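Local structure of cellulose 1,4-beta-cellobiosidase (3ZQX) at residues R41-K46 / N113-D118. The protein is a family 3b carbohydrate-binding module of a cellulosomal cellobiohydrolase, from a family that typically binds cellulose, though binding by this member may be weak. The protein carries 1 engineered substitution. Numbering follows the deposited sequence.
Sequences RYYFTK and NDYSFD. With CA (calcium ion), chain B.
T45, N113 and D114 illustrate how one calcium ion can join two distant pieces of chain. T45 chelates it through O (2.4 Å) and OG1, while N113 OD1 and D114 OD1 bind from the other segment; water 2, D110 and E47 supply further ligands. With its first torsion at 49°, T45 carries OG1 between its backbone N and carbonyl carbon, where hydroxyl and carbonyl can reach the same metal.

Hydrogen bonds reinforce the join. T45 OG1 donates its proton to N113 O at 2.8 Å, arriving well above the carbonyl plane. T45 N meets D114 OD1 at 3.0 Å, from above the carboxylate plane. The second carboxylate oxygen, OD2, accepts from two waters: water 2 leads back to the calcium, and water 1 to Y42 OH (2.6 Å), so both oxygens help fix the group's rotation.

In the jelly-roll β-sandwich of CBM3, residues 41-46 run off strand 38-43 of one sheet, and 113-118 belong to the loop joining strands 109-110 and 125-126 of the other. A type I turn, D114 to F117, presents S116 to Y43 for a reciprocal pair: Y43 N donates to S116 OG (2.8 Å, 157° at the hydrogen) and S116 N to Y43 O (3.0 Å). The buried hydroxyl also bonds K129 O.

Among the apolar contacts, S116 CB makes a CH-π contact over one face of the Y42 ring, 3.6 Å from its centroid. The Y43 and Y115 side chains run alongside each other; their rings, at 86°, meet obliquely, with Y43 CB against Y115 CD2 (3.8 Å).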
ATOM      1  N   ARG A  41       4.292  -2.404  -0.638  1.00  6.76           N
ATOM      2  CA  ARG A  41       4.102  -2.801   0.761  1.00  6.94           C
ATOM      3  C   ARG A  41       3.787  -1.619   1.666  1.00  6.63           C
ATOM      4  O   ARG A  41       4.459  -0.581   1.625  1.00  7.62           O
ATOM      5  CB  ARG A  41       5.319  -3.563   1.297  1.00  7.69           C
ATOM      6  CG  ARG A  41       5.520  -4.886   0.589  1.00  8.08           C
ATOM      7  CD  ARG A  41       6.743  -5.650   1.079  1.00  7.44           C
ATOM      8  NE  ARG A  41       6.793  -6.938   0.386  1.00  8.03           N
ATOM      9  CZ  ARG A  41       7.818  -7.781   0.417  1.00  8.70           C
ATOM     10  NH1 ARG A  41       8.914  -7.473   1.089  1.00  9.92           N
ATOM     11  NH2 ARG A  41       7.743  -8.930  -0.245  1.00  9.50           N
ATOM     12  N   TYR A  42       2.739  -1.807   2.469  1.00  6.91           N
ATOM     13  CA  TYR A  42       2.324  -0.881   3.516  1.00  7.12           C
ATOM     14  C   TYR A  42       2.540  -1.578   4.854  1.00  7.04           C
ATOM     15  O   TYR A  42       1.942  -2.623   5.121  1.00  6.94           O
ATOM     16  CB  TYR A  42       0.837  -0.512   3.333  1.00  7.61           C
ATOM     17  CG  TYR A  42       0.269   0.364   4.441  1.00  7.21           C
ATOM     18  CD1 TYR A  42      -0.222  -0.191   5.614  1.00  8.12           C
ATOM     19  CD2 TYR A  42       0.233   1.751   4.309  1.00  7.63           C
ATOM     20  CE1 TYR A  42      -0.732   0.609   6.627  1.00  7.96           C
ATOM     21  CE2 TYR A  42      -0.263   2.556   5.315  1.00  7.80           C
ATOM     22  CZ  TYR A  42      -0.750   1.988   6.472  1.00  7.81           C
ATOM     23  OH  TYR A  42      -1.238   2.820   7.457  1.00  8.35           O
ATOM     24  N   TYR A  43       3.419  -1.007   5.672  1.00  7.22           N
ATOM     25  CA  TYR A  43       3.904  -1.655   6.890  1.00  7.70           C
ATOM     26  C   TYR A  43       3.054  -1.307   8.096  1.00  6.94           C
ATOM     27  O   TYR A  43       2.815  -0.133   8.383  1.00  7.67           O
ATOM     28  CB  TYR A  43       5.370  -1.266   7.132  1.00  8.12           C
ATOM     29  CG  TYR A  43       6.254  -1.696   5.988  1.00  7.85           C
ATOM     30  CD1 TYR A  43       6.762  -2.984   5.934  1.00  8.35           C
ATOM     31  CD2 TYR A  43       6.522  -0.837   4.920  1.00  7.98           C
ATOM     32  CE1 TYR A  43       7.541  -3.404   4.866  1.00  8.32           C
ATOM     33  CE2 TYR A  43       7.298  -1.243   3.847  1.00  8.35           C
ATOM     34  CZ  TYR A  43       7.807  -2.523   3.826  1.00  8.05           C
ATOM     35  OH  TYR A  43       8.566  -2.910   2.747  1.00  8.56           O
ATOM     36  N   PHE A  44       2.579  -2.338   8.791  1.00  7.47           N
ATOM     37  CA  PHE A  44       1.807  -2.140   9.999  1.00  7.69           C
ATOM     38  C   PHE A  44       1.978  -3.347  10.891  1.00  7.38           C
ATOM     39  O   PHE A  44       2.213  -4.457  10.408  1.00  7.98           O
ATOM     40  CB  PHE A  44       0.318  -1.900   9.670  1.00  8.26           C
ATOM     41  CG  PHE A  44      -0.440  -3.133   9.235  1.00  8.01           C
ATOM     42  CD1 PHE A  44      -0.364  -3.611   7.935  1.00  7.52           C
ATOM     43  CD2 PHE A  44      -1.254  -3.802  10.139  1.00  8.67           C
ATOM     44  CE1 PHE A  44      -1.082  -4.734   7.546  1.00  7.76           C
ATOM     45  CE2 PHE A  44      -1.974  -4.934   9.762  1.00  8.54           C
ATOM     46  CZ  PHE A  44      -1.900  -5.388   8.453  1.00  8.42           C
ATOM     47  N   THR A  45       1.843  -3.123  12.190  1.00  8.38           N
ATOM     48  CA  THR A  45       1.944  -4.200  13.159  1.00  9.33           C
ATOM     49  C   THR A  45       0.559  -4.746  13.452  1.00  8.50           C
ATOM     50  O   THR A  45      -0.381  -3.988  13.720  1.00  9.36           O
ATOM     51  CB  THR A  45       2.573  -3.711  14.465  1.00  9.43           C
ATOM     52  OG1 THR A  45       1.916  -2.510  14.872  1.00  9.85           O
ATOM     53  CG2 THR A  45       4.067  -3.447  14.286  1.00 10.55           C
ATOM     54  N   LYS A  46       0.427  -6.066  13.392  1.00  9.29           N
ATOM     55  CA  LYS A  46      -0.860  -6.681  13.676  1.00  9.89           C
ATOM     56  C   LYS A  46      -1.029  -6.964  15.160  1.00 11.61           C
ATOM     57  O   LYS A  46      -0.165  -7.576  15.784  1.00 14.54           O
ATOM     58  CB  LYS A  46      -1.111  -7.927  12.814  1.00 13.93           C
ATOM     59  CG  LYS A  46      -0.120  -9.038  12.964  1.00 18.82           C
ATOM     60  CD  LYS A  46      -0.577 -10.231  12.143  1.00 16.00           C
ATOM     61  CE  LYS A  46       0.391 -11.376  12.280  1.00 20.69           C
ATOM     62  NZ  LYS A  46       0.047 -12.527  11.395  1.00 21.29           N
ATOM     63  N   ASN A 113       1.454   2.294  16.280  1.00 10.02           N
ATOM     64  CA  ASN A 113       2.654   1.516  16.147  1.00 10.42           C
ATOM     65  C   ASN A 113       2.829   0.902  14.743  1.00  9.38           C
ATOM     66  O   ASN A 113       3.434  -0.146  14.589  1.00 10.39           O
ATOM     67  CB  ASN A 113       2.721   0.437  17.233  1.00 12.08           C
ATOM     68  CG  ASN A 113       1.584  -0.506  17.162  1.00 10.85           C
ATOM     69  OD1 ASN A 113       0.777  -0.409  16.257  1.00 10.01           O
ATOM     70  ND2 ASN A 113       1.518  -1.464  18.083  1.00 13.51           N
ATOM     71  N   ASP A 114       2.268   1.597  13.748  1.00  8.81           N
ATOM     72  CA  ASP A 114       2.353   1.158  12.354  1.00  8.43           C
ATOM     73  C   ASP A 114       3.308   2.086  11.600  1.00  8.11           C
ATOM     74  O   ASP A 114       3.088   3.280  11.516  1.00  9.21           O
ATOM     75  CB  ASP A 114       1.002   1.219  11.673  1.00  8.52           C
ATOM     76  CG  ASP A 114       0.018   0.227  12.240  1.00  7.86           C
ATOM     77  OD1 ASP A 114       0.422  -0.662  13.015  1.00  8.49           O
ATOM     78  OD2 ASP A 114      -1.174   0.305  11.884  1.00  8.55           O
ATOM     79  N   TYR A 115       4.360   1.500  11.043  1.00  8.38           N
ATOM     80  CA  TYR A 115       5.394   2.270  10.367  1.00  8.77           C
ATOM     81  C   TYR A 115       4.853   3.160   9.248  1.00  8.33           C
ATOM     82  O   TYR A 115       5.283   4.307   9.101  1.00  9.31           O
ATOM     83  CB  TYR A 115       6.441   1.308   9.824  1.00  8.95           C
ATOM     84  CG  TYR A 115       7.545   1.914   8.997  1.00  9.32           C
ATOM     85  CD1 TYR A 115       8.677   2.440   9.600  1.00 11.46           C
ATOM     86  CD2 TYR A 115       7.494   1.893   7.608  1.00  8.89           C
ATOM     87  CE1 TYR A 115       9.711   2.958   8.837  1.00 12.39           C
ATOM     88  CE2 TYR A 115       8.523   2.400   6.840  1.00  9.77           C
ATOM     89  CZ  TYR A 115       9.629   2.934   7.462  1.00 11.33           C
ATOM     90  OH  TYR A 115      10.675   3.452   6.726  1.00 12.89           O
ATOM     91  N   SER A 116       3.920   2.649   8.450  1.00  7.95           N
ATOM     92  CA  SER A 116       3.455   3.399   7.285  1.00  8.35           C
ATOM     93  C   SER A 116       2.305   4.364   7.567  1.00  8.06           C
ATOM     94  O   SER A 116       1.889   5.085   6.667  1.00  9.60           O
ATOM     95  CB  SER A 116       3.065   2.461   6.138  1.00  8.08           C
ATOM     96  OG  SER A 116       4.163   1.668   5.710  1.00  8.22           O
ATOM     97  N   PHE A 117       1.790   4.388   8.789  1.00  8.30           N
ATOM     98  CA  PHE A 117       0.672   5.272   9.137  1.00  8.22           C
ATOM     99  C   PHE A 117       1.134   6.712   9.316  1.00  8.82           C
ATOM    100  O   PHE A 117       2.054   6.965  10.083  1.00 10.31           O
ATOM    101  CB  PHE A 117       0.074   4.758  10.445  1.00  9.27           C
ATOM    102  CG  PHE A 117      -1.006   5.624  11.056  1.00  9.42           C
ATOM    103  CD1 PHE A 117      -2.205   5.863  10.397  1.00  9.89           C
ATOM    104  CD2 PHE A 117      -0.852   6.111  12.349  1.00 10.01           C
ATOM    105  CE1 PHE A 117      -3.203   6.612  10.990  1.00 10.59           C
ATOM    106  CE2 PHE A 117      -1.846   6.853  12.947  1.00 11.07           C
ATOM    107  CZ  PHE A 117      -3.025   7.104  12.270  1.00 11.24           C
ATOM    108  N   ASP A 118       0.540   7.656   8.588  1.00  8.90           N
ATOM    109  CA  ASP A 118       0.786   9.076   8.819  1.00 10.01           C
ATOM    110  C   ASP A 118      -0.495   9.882   8.722  1.00 10.17           C
ATOM    111  O   ASP A 118      -0.896  10.252   7.620  1.00 10.68           O
ATOM    112  CB  ASP A 118       1.869   9.654   7.919  1.00 11.06           C
ATOM    113  CG  ASP A 118       2.295  11.044   8.355  1.00 13.14           C
ATOM    114  OD1 ASP A 118       1.537  11.695   9.106  1.00 12.84           O
ATOM    115  OD2 ASP A 118       3.391  11.482   7.945  1.00 15.44           O
TER
HETATM  116 CA    CA B1146      -0.578  -1.859  14.844  1.00  8.84          CA
HETATM  117  O   HOH W   1      -2.002   1.982   9.837  1.00  9.23           O
HETATM  118  O   HOH W   2      -2.443  -1.699  13.158  1.00  9.60           O